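Ribokinase (Giardia lamblia, PDB 6WHJ) probably catalyses the ATP- and magnesium-dependent phosphorylation of D-ribose at O-5, giving D-ribose 5-phosphate, as a homodimer of the PfkB carbohydrate kinase family. Local coordinates at residues 5-10 / 61-66; 137-142 / 283-288; 232-237 / 297-302; 274-279 / 306-311. All blocks are in the same frame, centred on the assembly; numbering follows the deposited sequence.

Contact 1 of 4, residues 5-10 / 61-66; sequences STAKIV and RAFFVG
Lys8 slants past the guanidinium of Arg61, touching it with its methylenes. Starting from CB, which sits 4.0 Å from Arg61 O, the chain sets CG beside its own backbone N (chi1 -53°). This brings CG within 3.6 Å of Arg61 NH2. A bend at chi2 sets CD 3.6 Å from Arg61 NH2 as well, and a second at chi3 turns the chain away to where NZ hydrogen-bonds Lys137 O. The long aliphatic stem of a lysine suits such a place, packing in its middle and polar at its end. Arg61 NH2 has its own counter-charge in Glu289, which would probably ease the nearness of two cations.

Strands 9-12 and 62-69, which begin just after these two residues, are parallel neighbours in the central sheet of the alpha/beta PfkB fold. Arg61 O accepts from two donors, Lys8 N (2.8 Å) and Ile9 N (3.0 Å), while Ile9 O receives a weak bond from Phe63 N. Apolar residues fill both faces; the small Ala62 sits beside Ile9 under helix 44-55, whereas Val10 CG1 meets Val65 CG2 at 3.8 Å and approaches the edge of the Phe63 ring on the face where helix 131-135 packs.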
# COMPACT_ATOMS: atom_id res chain seq x y z
N SER B 5 12.46 -27.65 24.28
CA SER B 5 12.15 -28.21 22.96
C SER B 5 10.65 -28.48 22.81
O SER B 5 10.08 -28.25 21.75
CB SER B 5 12.95 -29.50 22.73
OG SER B 5 12.88 -29.89 21.37
N THR B 6 10.02 -28.98 23.87
CA THR B 6 8.57 -29.05 23.89
C THR B 6 8.01 -27.64 23.83
O THR B 6 8.45 -26.75 24.56
CB THR B 6 8.09 -29.75 25.17
OG1 THR B 6 8.78 -30.99 25.33
CG2 THR B 6 6.58 -30.01 25.14
N ALA B 7 7.02 -27.43 22.96
CA ALA B 7 6.49 -26.09 22.77
C ALA B 7 5.59 -25.75 23.94
O ALA B 7 4.73 -26.55 24.32
CB ALA B 7 5.73 -25.99 21.45
N LYS B 8 5.81 -24.58 24.54
CA LYS B 8 4.99 -24.13 25.66
C LYS B 8 4.10 -22.94 25.31
O LYS B 8 3.08 -22.75 25.97
CB LYS B 8 5.87 -23.74 26.85
CG LYS B 8 6.87 -24.80 27.32
CD LYS B 8 6.35 -25.60 28.50
CE LYS B 8 5.41 -26.72 28.07
NZ LYS B 8 4.55 -27.19 29.19
N ILE B 9 4.43 -22.19 24.27
CA ILE B 9 3.61 -21.09 23.77
C ILE B 9 3.28 -21.39 22.32
O ILE B 9 4.18 -21.55 21.49
CB ILE B 9 4.32 -19.72 23.89
CG1 ILE B 9 4.71 -19.43 25.35
CG2 ILE B 9 3.42 -18.60 23.35
CD1 ILE B 9 5.71 -18.29 25.50
N VAL B 10 1.99 -21.49 22.02
CA VAL B 10 1.50 -21.75 20.67
C VAL B 10 0.75 -20.49 20.22
O VAL B 10 -0.20 -20.05 20.89
CB VAL B 10 0.60 -23.00 20.62
CG1 VAL B 10 0.08 -23.25 19.21
CG2 VAL B 10 1.33 -24.22 21.14
N ARG B 61 10.75 -22.97 22.67
CA ARG B 61 9.53 -23.05 23.48
C ARG B 61 8.35 -22.34 22.83
O ARG B 61 7.21 -22.55 23.26
CB ARG B 61 9.78 -22.44 24.86
CG ARG B 61 11.11 -22.85 25.47
CD ARG B 61 11.10 -22.62 26.97
NE ARG B 61 10.47 -23.73 27.67
CZ ARG B 61 10.34 -23.81 28.99
NH1 ARG B 61 10.82 -22.85 29.77
NH2 ARG B 61 9.75 -24.87 29.52
N ALA B 62 8.59 -21.50 21.84
CA ALA B 62 7.53 -20.88 21.07
C ALA B 62 7.21 -21.73 19.85
O ALA B 62 8.05 -22.48 19.35
CB ALA B 62 7.92 -19.46 20.65
N PHE B 63 5.98 -21.59 19.36
CA PHE B 63 5.52 -22.37 18.21
C PHE B 63 4.52 -21.51 17.46
O PHE B 63 3.52 -21.07 18.04
CB PHE B 63 4.89 -23.69 18.67
CG PHE B 63 4.63 -24.68 17.56
CD1 PHE B 63 5.67 -25.37 16.96
CD2 PHE B 63 3.33 -24.95 17.13
CE1 PHE B 63 5.43 -26.28 15.95
CE2 PHE B 63 3.09 -25.86 16.12
CZ PHE B 63 4.14 -26.52 15.53
N PHE B 64 4.80 -21.23 16.19
CA PHE B 64 3.92 -20.39 15.39
C PHE B 64 3.09 -21.26 14.45
O PHE B 64 3.62 -22.17 13.80
CB PHE B 64 4.71 -19.34 14.60
CG PHE B 64 3.84 -18.50 13.68
CD1 PHE B 64 2.75 -17.81 14.18
CD2 PHE B 64 4.15 -18.38 12.32
CE1 PHE B 64 1.95 -17.04 13.35
CE2 PHE B 64 3.35 -17.61 11.49
CZ PHE B 64 2.25 -16.94 12.00
N VAL B 65 1.79 -20.99 14.40
CA VAL B 65 0.86 -21.70 13.53
C VAL B 65 0.23 -20.67 12.61
O VAL B 65 -0.46 -19.75 13.08
CB VAL B 65 -0.22 -22.43 14.34
CG1 VAL B 65 -1.13 -23.22 13.40
CG2 VAL B 65 0.40 -23.30 15.42
N GLY B 66 0.48 -20.80 11.31
CA GLY B 66 -0.04 -19.87 10.33
C GLY B 66 0.04 -20.44 8.93
O GLY B 66 0.65 -21.48 8.70

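Contact 2 of 4, residues 137-142 / 283-288; sequences KATLVV and RLMELA
Thr139 and Met285 cross at about a right angle, and so do Leu140 and Leu284; these two crossings set helix 272-287 against the start of strand 140-143. In the first, Met285 CG lies 4.0 Å from Thr139 CB, with Thr139 OG1 only slightly farther. With OG1 beside the backbone N (chi1 -58°), Thr139 CG2 points opposite that N and reaches Ala288 CB at 4.1 Å. Threonine thus offers a compact, mostly apolar surface to the 283-288 segment, and the small alanine fits close against it.

In the second crossing one branch of Leu140 does the work. Its CD1 comes up to the helix backbone between two side chains, 4.0 Å from Leu284 CB and 4.1 Å from Met285 CB. Of the Met285 side chain, CB meets Leu140 and CG meets Thr139, because bends at chi2 and chi3 swing its sulfur and methyl elsewhere; the flexible chain also touches Lys8, Ile9 and Leu56. All five touching residues are buried, and no hydrogen bond crosses between the segments. A helix packed on one face of a parallel sheet through largely apolar side chains is characteristic of the layered alpha/beta architecture of the ribokinase fold.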
# COMPACT_ATOMS: atom_id res chain seq x y z
N LYS B 137 0.11 -30.29 25.52
CA LYS B 137 1.33 -30.22 26.31
C LYS B 137 1.82 -28.79 26.51
O LYS B 137 2.85 -28.59 27.16
CB LYS B 137 2.44 -31.06 25.65
N ALA B 138 1.12 -27.79 25.97
CA ALA B 138 1.54 -26.41 26.08
C ALA B 138 0.93 -25.74 27.32
O ALA B 138 0.03 -26.27 27.97
CB ALA B 138 1.15 -25.64 24.82
N THR B 139 1.45 -24.55 27.65
CA THR B 139 0.92 -23.74 28.74
C THR B 139 0.02 -22.61 28.25
O THR B 139 -1.04 -22.36 28.85
CB THR B 139 2.07 -23.12 29.56
OG1 THR B 139 2.91 -24.15 30.09
CG2 THR B 139 1.50 -22.31 30.72
N LEU B 140 0.40 -21.96 27.15
CA LEU B 140 -0.34 -20.83 26.61
C LEU B 140 -0.62 -21.04 25.13
O LEU B 140 0.22 -21.56 24.39
CB LEU B 140 0.44 -19.53 26.79
CG LEU B 140 0.83 -19.15 28.22
CD1 LEU B 140 1.61 -17.84 28.18
CD2 LEU B 140 -0.42 -19.03 29.08
N VAL B 141 -1.81 -20.62 24.71
CA VAL B 141 -2.15 -20.52 23.30
C VAL B 141 -2.67 -19.11 23.07
O VAL B 141 -3.45 -18.61 23.88
CB VAL B 141 -3.16 -21.60 22.86
CG1 VAL B 141 -4.45 -21.52 23.65
CG2 VAL B 141 -3.44 -21.46 21.37
N VAL B 142 -2.20 -18.46 22.00
CA VAL B 142 -2.43 -17.04 21.75
C VAL B 142 -3.06 -16.85 20.38
O VAL B 142 -2.62 -17.46 19.40
CB VAL B 142 -1.12 -16.22 21.85
CG1 VAL B 142 -1.42 -14.74 21.87
CG2 VAL B 142 -0.32 -16.62 23.08
N ARG B 283 6.97 -14.50 30.04
CA ARG B 283 7.08 -14.45 31.49
C ARG B 283 5.93 -15.19 32.17
O ARG B 283 6.13 -15.79 33.23
CB ARG B 283 7.11 -13.01 31.98
CG ARG B 283 7.64 -12.84 33.39
CD ARG B 283 9.04 -13.38 33.53
NE ARG B 283 9.47 -13.37 34.92
CZ ARG B 283 9.94 -14.43 35.58
NH1 ARG B 283 10.07 -15.60 34.96
NH2 ARG B 283 10.29 -14.30 36.85
N LEU B 284 4.73 -15.14 31.59
CA LEU B 284 3.61 -15.88 32.15
C LEU B 284 3.90 -17.37 32.13
O LEU B 284 3.72 -18.06 33.14
CB LEU B 284 2.34 -15.57 31.36
CG LEU B 284 0.99 -15.89 31.97
CD1 LEU B 284 0.91 -15.30 33.36
CD2 LEU B 284 -0.10 -15.30 31.09
N MET B 285 4.40 -17.87 31.00
CA MET B 285 4.73 -19.28 30.88
C MET B 285 5.85 -19.68 31.84
O MET B 285 5.84 -20.79 32.37
CB MET B 285 5.13 -19.59 29.43
CG MET B 285 5.48 -21.05 29.16
SD MET B 285 7.24 -21.39 29.41
CE MET B 285 7.95 -20.25 28.23
N GLU B 286 6.80 -18.77 32.09
CA GLU B 286 7.90 -19.10 32.98
C GLU B 286 7.45 -19.15 34.43
O GLU B 286 7.87 -20.02 35.19
CB GLU B 286 9.04 -18.10 32.81
CG GLU B 286 9.84 -18.31 31.54
CD GLU B 286 10.83 -17.18 31.28
OE1 GLU B 286 10.88 -16.22 32.08
OE2 GLU B 286 11.57 -17.27 30.27
N LEU B 287 6.57 -18.22 34.83
CA LEU B 287 6.09 -18.21 36.21
C LEU B 287 5.26 -19.45 36.52
O LEU B 287 5.18 -19.86 37.69
CB LEU B 287 5.29 -16.94 36.47
CG LEU B 287 6.09 -15.63 36.45
CD1 LEU B 287 5.17 -14.43 36.48
CD2 LEU B 287 7.11 -15.57 37.58
N ALA B 288 4.63 -20.05 35.51
CA ALA B 288 3.88 -21.28 35.69
C ALA B 288 4.77 -22.49 35.93
O ALA B 288 4.26 -23.52 36.38
CB ALA B 288 2.99 -21.53 34.47

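Contact 3 of 4, residues 232-237 / 297-302; sequences SLKFVL and ALNDID
Apolar packing centres on the ring of Phe235, which reaches from strand 235-239 to the turn that leads into helix 301-318. CE2 approaches Ile301 CB at 3.5 Å and CG1 at 3.6 Å. Ile301 sets CG1 anti to its backbone N (chi1 -164°), and this branch runs along the CD2-CE2 side of the ring. Ile247 of the next strand touches both side chains; a broad, flat phenylalanine suits a place where it must bridge strand and helix.

Ring-to-carbonyl contacts come next. Phe235 CZ lies 3.5 Å from Asn299 O, which sits near the ring plane at its edge, where the aromatic hydrogens carry slight positive charge. CE1 is 3.7 Å from Leu298 O.

Among polar groups, Asn299 OD1 meets the methylenes of Lys234 rather than its ammonium, with CD at 3.5 Å; OD1 also accepts a weak hydrogen bond from Arg170. Lys234 NZ curls back, bent at chi4, to hydrogen-bond Ser232 O at 2.7 Å and to form a salt bridge with Asp192.

Asp300 caps the N-terminus of helix 301-318: its OD1 accepts from Asp302 N at 2.9 Å, the amide coming from above the carboxylate plane. Packing of a capped helix start on the sheet through Phe235 and Ile301 belongs to the layered alpha/beta fold of PfkB kinases.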
# COMPACT_ATOMS: atom_id res chain seq x y z
N SER B 232 -14.77 -19.11 31.52
CA SER B 232 -13.33 -19.23 31.70
C SER B 232 -12.61 -17.92 32.01
O SER B 232 -11.51 -17.98 32.58
CB SER B 232 -12.69 -19.85 30.45
OG SER B 232 -12.96 -19.08 29.30
N LEU B 233 -13.16 -16.76 31.64
CA LEU B 233 -12.39 -15.52 31.72
C LEU B 233 -12.01 -15.20 33.16
O LEU B 233 -12.88 -15.09 34.04
CB LEU B 233 -13.16 -14.35 31.11
CG LEU B 233 -12.43 -12.99 31.08
CD1 LEU B 233 -11.14 -13.01 30.29
CD2 LEU B 233 -13.35 -11.90 30.54
N LYS B 234 -10.72 -15.01 33.40
CA LYS B 234 -10.19 -14.78 34.73
C LYS B 234 -9.57 -13.40 34.91
O LYS B 234 -9.61 -12.86 36.02
CB LYS B 234 -9.14 -15.84 35.08
CG LYS B 234 -9.71 -17.24 35.19
CD LYS B 234 -8.62 -18.30 34.99
CE LYS B 234 -9.25 -19.68 34.85
NZ LYS B 234 -9.77 -19.89 33.47
N PHE B 235 -8.98 -12.84 33.85
CA PHE B 235 -8.33 -11.55 33.92
C PHE B 235 -8.51 -10.82 32.61
O PHE B 235 -8.45 -11.43 31.54
CB PHE B 235 -6.83 -11.68 34.22
CG PHE B 235 -6.53 -12.30 35.55
CD1 PHE B 235 -6.21 -13.64 35.65
CD2 PHE B 235 -6.59 -11.53 36.71
CE1 PHE B 235 -5.94 -14.21 36.87
CE2 PHE B 235 -6.33 -12.10 37.93
CZ PHE B 235 -6.00 -13.44 38.01
N VAL B 236 -8.71 -9.51 32.70
CA VAL B 236 -8.64 -8.62 31.56
C VAL B 236 -7.42 -7.75 31.78
O VAL B 236 -7.32 -7.05 32.79
CB VAL B 236 -9.90 -7.75 31.41
CG1 VAL B 236 -9.77 -6.82 30.22
CG2 VAL B 236 -11.13 -8.63 31.29
N LEU B 237 -6.47 -7.81 30.85
CA LEU B 237 -5.29 -6.95 30.87
C LEU B 237 -5.57 -5.81 29.89
O LEU B 237 -5.47 -5.99 28.68
CB LEU B 237 -4.05 -7.73 30.45
CG LEU B 237 -2.64 -7.23 30.81
CD1 LEU B 237 -1.62 -8.34 30.50
CD2 LEU B 237 -2.27 -5.93 30.14
N ALA B 297 -0.80 -21.04 39.50
CA ALA B 297 -0.23 -19.73 39.75
C ALA B 297 -0.74 -18.72 38.74
O ALA B 297 -0.76 -17.51 39.03
CB ALA B 297 1.30 -19.80 39.70
N LEU B 298 -1.13 -19.17 37.55
CA LEU B 298 -1.69 -18.26 36.57
C LEU B 298 -3.09 -17.79 36.94
O LEU B 298 -3.69 -17.03 36.17
CB LEU B 298 -1.70 -18.91 35.19
CG LEU B 298 -0.35 -19.45 34.71
CD1 LEU B 298 -0.44 -19.98 33.29
CD2 LEU B 298 0.76 -18.43 34.84
N ASN B 299 -3.62 -18.23 38.08
CA ASN B 299 -4.89 -17.76 38.60
C ASN B 299 -4.73 -16.65 39.63
O ASN B 299 -5.73 -16.15 40.15
CB ASN B 299 -5.68 -18.91 39.22
CG ASN B 299 -6.06 -19.98 38.22
OD1 ASN B 299 -6.11 -19.74 37.00
ND2 ASN B 299 -6.33 -21.18 38.72
N ASP B 300 -3.49 -16.28 39.97
CA ASP B 300 -3.16 -15.26 40.96
C ASP B 300 -2.90 -13.92 40.26
O ASP B 300 -2.13 -13.86 39.30
CB ASP B 300 -1.94 -15.68 41.77
CG ASP B 300 -1.52 -14.65 42.83
OD1 ASP B 300 -2.14 -13.57 42.94
OD2 ASP B 300 -0.54 -14.92 43.57
N ILE B 301 -3.55 -12.86 40.74
CA ILE B 301 -3.44 -11.57 40.05
C ILE B 301 -2.04 -11.00 40.20
O ILE B 301 -1.57 -10.26 39.33
CB ILE B 301 -4.50 -10.58 40.54
CG1 ILE B 301 -4.61 -9.41 39.55
CG2 ILE B 301 -4.14 -10.04 41.91
CD1 ILE B 301 -5.62 -8.37 39.93
N ASP B 302 -1.33 -11.34 41.28
CA ASP B 302 0.03 -10.82 41.41
C ASP B 302 0.99 -11.53 40.45
O ASP B 302 1.94 -10.89 39.95
CB ASP B 302 0.51 -10.94 42.86
CG ASP B 302 -0.20 -9.96 43.77
OD1 ASP B 302 -0.78 -10.39 44.80
OD2 ASP B 302 -0.21 -8.75 43.43

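Contact 4 of 4, residues 274-279 / 306-311; sequences DCFIGS and EAARFA
Phe276 and Phe310 both swing their rings toward the carbonyl side of their own residues, CG opposite the backbone N (chi1 -179° and 179°), and each ring thereby reaches the partner helix. Over one face of the Phe276 ring lies the methyl of Ala311: CB stands 3.6 Å from the ring centroid, 18° off the normal, a CH-pi contact. The same methyl also approaches Phe276 O. A residue as small as alanine lets the ring come this near to the helix backbone. Ala308 CB lies farther off, 4.4 Å from Phe276 CZ.

Segments 274-279 and 306-311 run roughly antiparallel, their axes 140° apart and 8.6 Å at closest approach. The glycine-rich DTSGAGD signature of PfkB kinases runs into the start of helix 272-287, where in relatives it forms the anion hole; Asp274, in the first turn, is the probable proton acceptor.

Ser279 CB packs 3.8 Å from Ala311 CA. Its hydroxyl is not spent on the neighbour: OG donates to Cys275 O at 2.8 Å, from the opposite face of that carbonyl's plane to Ser279 N, so a polar atom is satisfied inside a buried interface. Phe310 turns the CD2 edge of its ring to Ser279 O at 3.6 Å, and elsewhere packs against helix 331-341.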
# COMPACT_ATOMS: atom_id res chain seq x y z
N ASP B 274 2.65 -5.84 20.09
CA ASP B 274 2.94 -7.24 19.89
C ASP B 274 4.12 -7.69 20.73
O ASP B 274 4.11 -8.78 21.31
CB ASP B 274 3.16 -7.51 18.40
CG ASP B 274 1.88 -7.32 17.59
OD1 ASP B 274 0.79 -7.50 18.19
OD2 ASP B 274 1.95 -6.99 16.38
N CYS B 275 5.14 -6.84 20.85
CA CYS B 275 6.25 -7.16 21.73
C CYS B 275 5.77 -7.29 23.17
O CYS B 275 6.21 -8.18 23.90
CB CYS B 275 7.34 -6.09 21.59
SG CYS B 275 8.63 -6.17 22.84
N PHE B 276 4.82 -6.44 23.57
CA PHE B 276 4.27 -6.54 24.92
C PHE B 276 3.52 -7.86 25.09
O PHE B 276 3.69 -8.55 26.10
CB PHE B 276 3.35 -5.36 25.22
CG PHE B 276 2.75 -5.39 26.61
CD1 PHE B 276 1.59 -6.11 26.87
CD2 PHE B 276 3.34 -4.70 27.64
CE1 PHE B 276 1.05 -6.14 28.14
CE2 PHE B 276 2.80 -4.73 28.92
CZ PHE B 276 1.66 -5.45 29.17
N ILE B 277 2.68 -8.22 24.12
CA ILE B 277 1.93 -9.46 24.26
C ILE B 277 2.88 -10.65 24.28
O ILE B 277 2.75 -11.55 25.12
CB ILE B 277 0.88 -9.58 23.13
CG1 ILE B 277 -0.20 -8.51 23.29
CG2 ILE B 277 0.27 -10.98 23.11
CD1 ILE B 277 -1.01 -8.68 24.54
N GLY B 278 3.88 -10.65 23.39
CA GLY B 278 4.82 -11.76 23.36
C GLY B 278 5.60 -11.91 24.66
O GLY B 278 5.71 -13.02 25.20
N SER B 279 6.16 -10.80 25.16
CA SER B 279 6.92 -10.86 26.41
C SER B 279 6.04 -11.26 27.58
O SER B 279 6.45 -12.09 28.41
CB SER B 279 7.58 -9.51 26.68
OG SER B 279 8.33 -9.11 25.56
N GLU B 306 3.26 -9.67 37.74
CA GLU B 306 4.69 -9.80 37.52
C GLU B 306 5.00 -10.04 36.04
O GLU B 306 5.99 -9.51 35.52
CB GLU B 306 5.28 -10.90 38.39
CG GLU B 306 6.80 -11.01 38.23
CD GLU B 306 7.44 -12.09 39.07
OE1 GLU B 306 8.56 -12.52 38.73
OE2 GLU B 306 6.83 -12.52 40.09
N ALA B 307 4.17 -10.83 35.36
CA ALA B 307 4.37 -11.04 33.93
C ALA B 307 4.23 -9.73 33.16
O ALA B 307 4.98 -9.48 32.21
CB ALA B 307 3.39 -12.09 33.42
N ALA B 308 3.30 -8.87 33.57
CA ALA B 308 3.10 -7.61 32.88
C ALA B 308 4.21 -6.60 33.17
O ALA B 308 4.56 -5.80 32.28
CB ALA B 308 1.73 -7.02 33.24
N ARG B 309 4.79 -6.62 34.38
CA ARG B 309 5.95 -5.78 34.64
C ARG B 309 7.10 -6.13 33.70
O ARG B 309 7.77 -5.24 33.16
CB ARG B 309 6.42 -5.91 36.09
CG ARG B 309 5.58 -5.19 37.12
CD ARG B 309 6.23 -5.25 38.51
NE ARG B 309 5.95 -6.49 39.25
CZ ARG B 309 4.87 -6.68 40.01
NH1 ARG B 309 3.96 -5.72 40.13
NH2 ARG B 309 4.70 -7.83 40.64
N PHE B 310 7.31 -7.42 33.48
CA PHE B 310 8.32 -7.88 32.54
C PHE B 310 8.00 -7.40 31.14
O PHE B 310 8.86 -6.87 30.43
CB PHE B 310 8.40 -9.40 32.63
CG PHE B 310 9.39 -10.05 31.72
CD1 PHE B 310 10.69 -10.25 32.12
CD2 PHE B 310 8.99 -10.53 30.48
CE1 PHE B 310 11.60 -10.89 31.29
CE2 PHE B 310 9.89 -11.17 29.65
CZ PHE B 310 11.19 -11.34 30.05
N ALA B 311 6.72 -7.50 30.74
CA ALA B 311 6.33 -7.10 29.39
C ALA B 311 6.51 -5.60 29.19
O ALA B 311 6.86 -5.16 28.09
CB ALA B 311 4.89 -7.52 29.11

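Overall arrangement
Contacts 1, 2 and 3 all reach the nine-stranded sheet, with strands 9-12 and 140-143 side by side in it, while contact 4 joins two helices. Contacts 1 and 2 lie with centres about 10 Å apart and are joined by backbone bonds such as Val10 O to Val142 N, 2.8 Å. Helix 272-287 serves both contact 2 and contact 4, which are tied by the salt bridge of Arg283 NH2 with Glu306 OE1 (3.1 Å); helix 301-318 links contacts 3 and 4. Contacts 2 and 3 meet through Leu298. Contact 4 is nearest the predicted catalytic site: it includes Asp274, and the Phe276 side chain is about 4 Å from that of Thr239, a predicted ATP-binding residue.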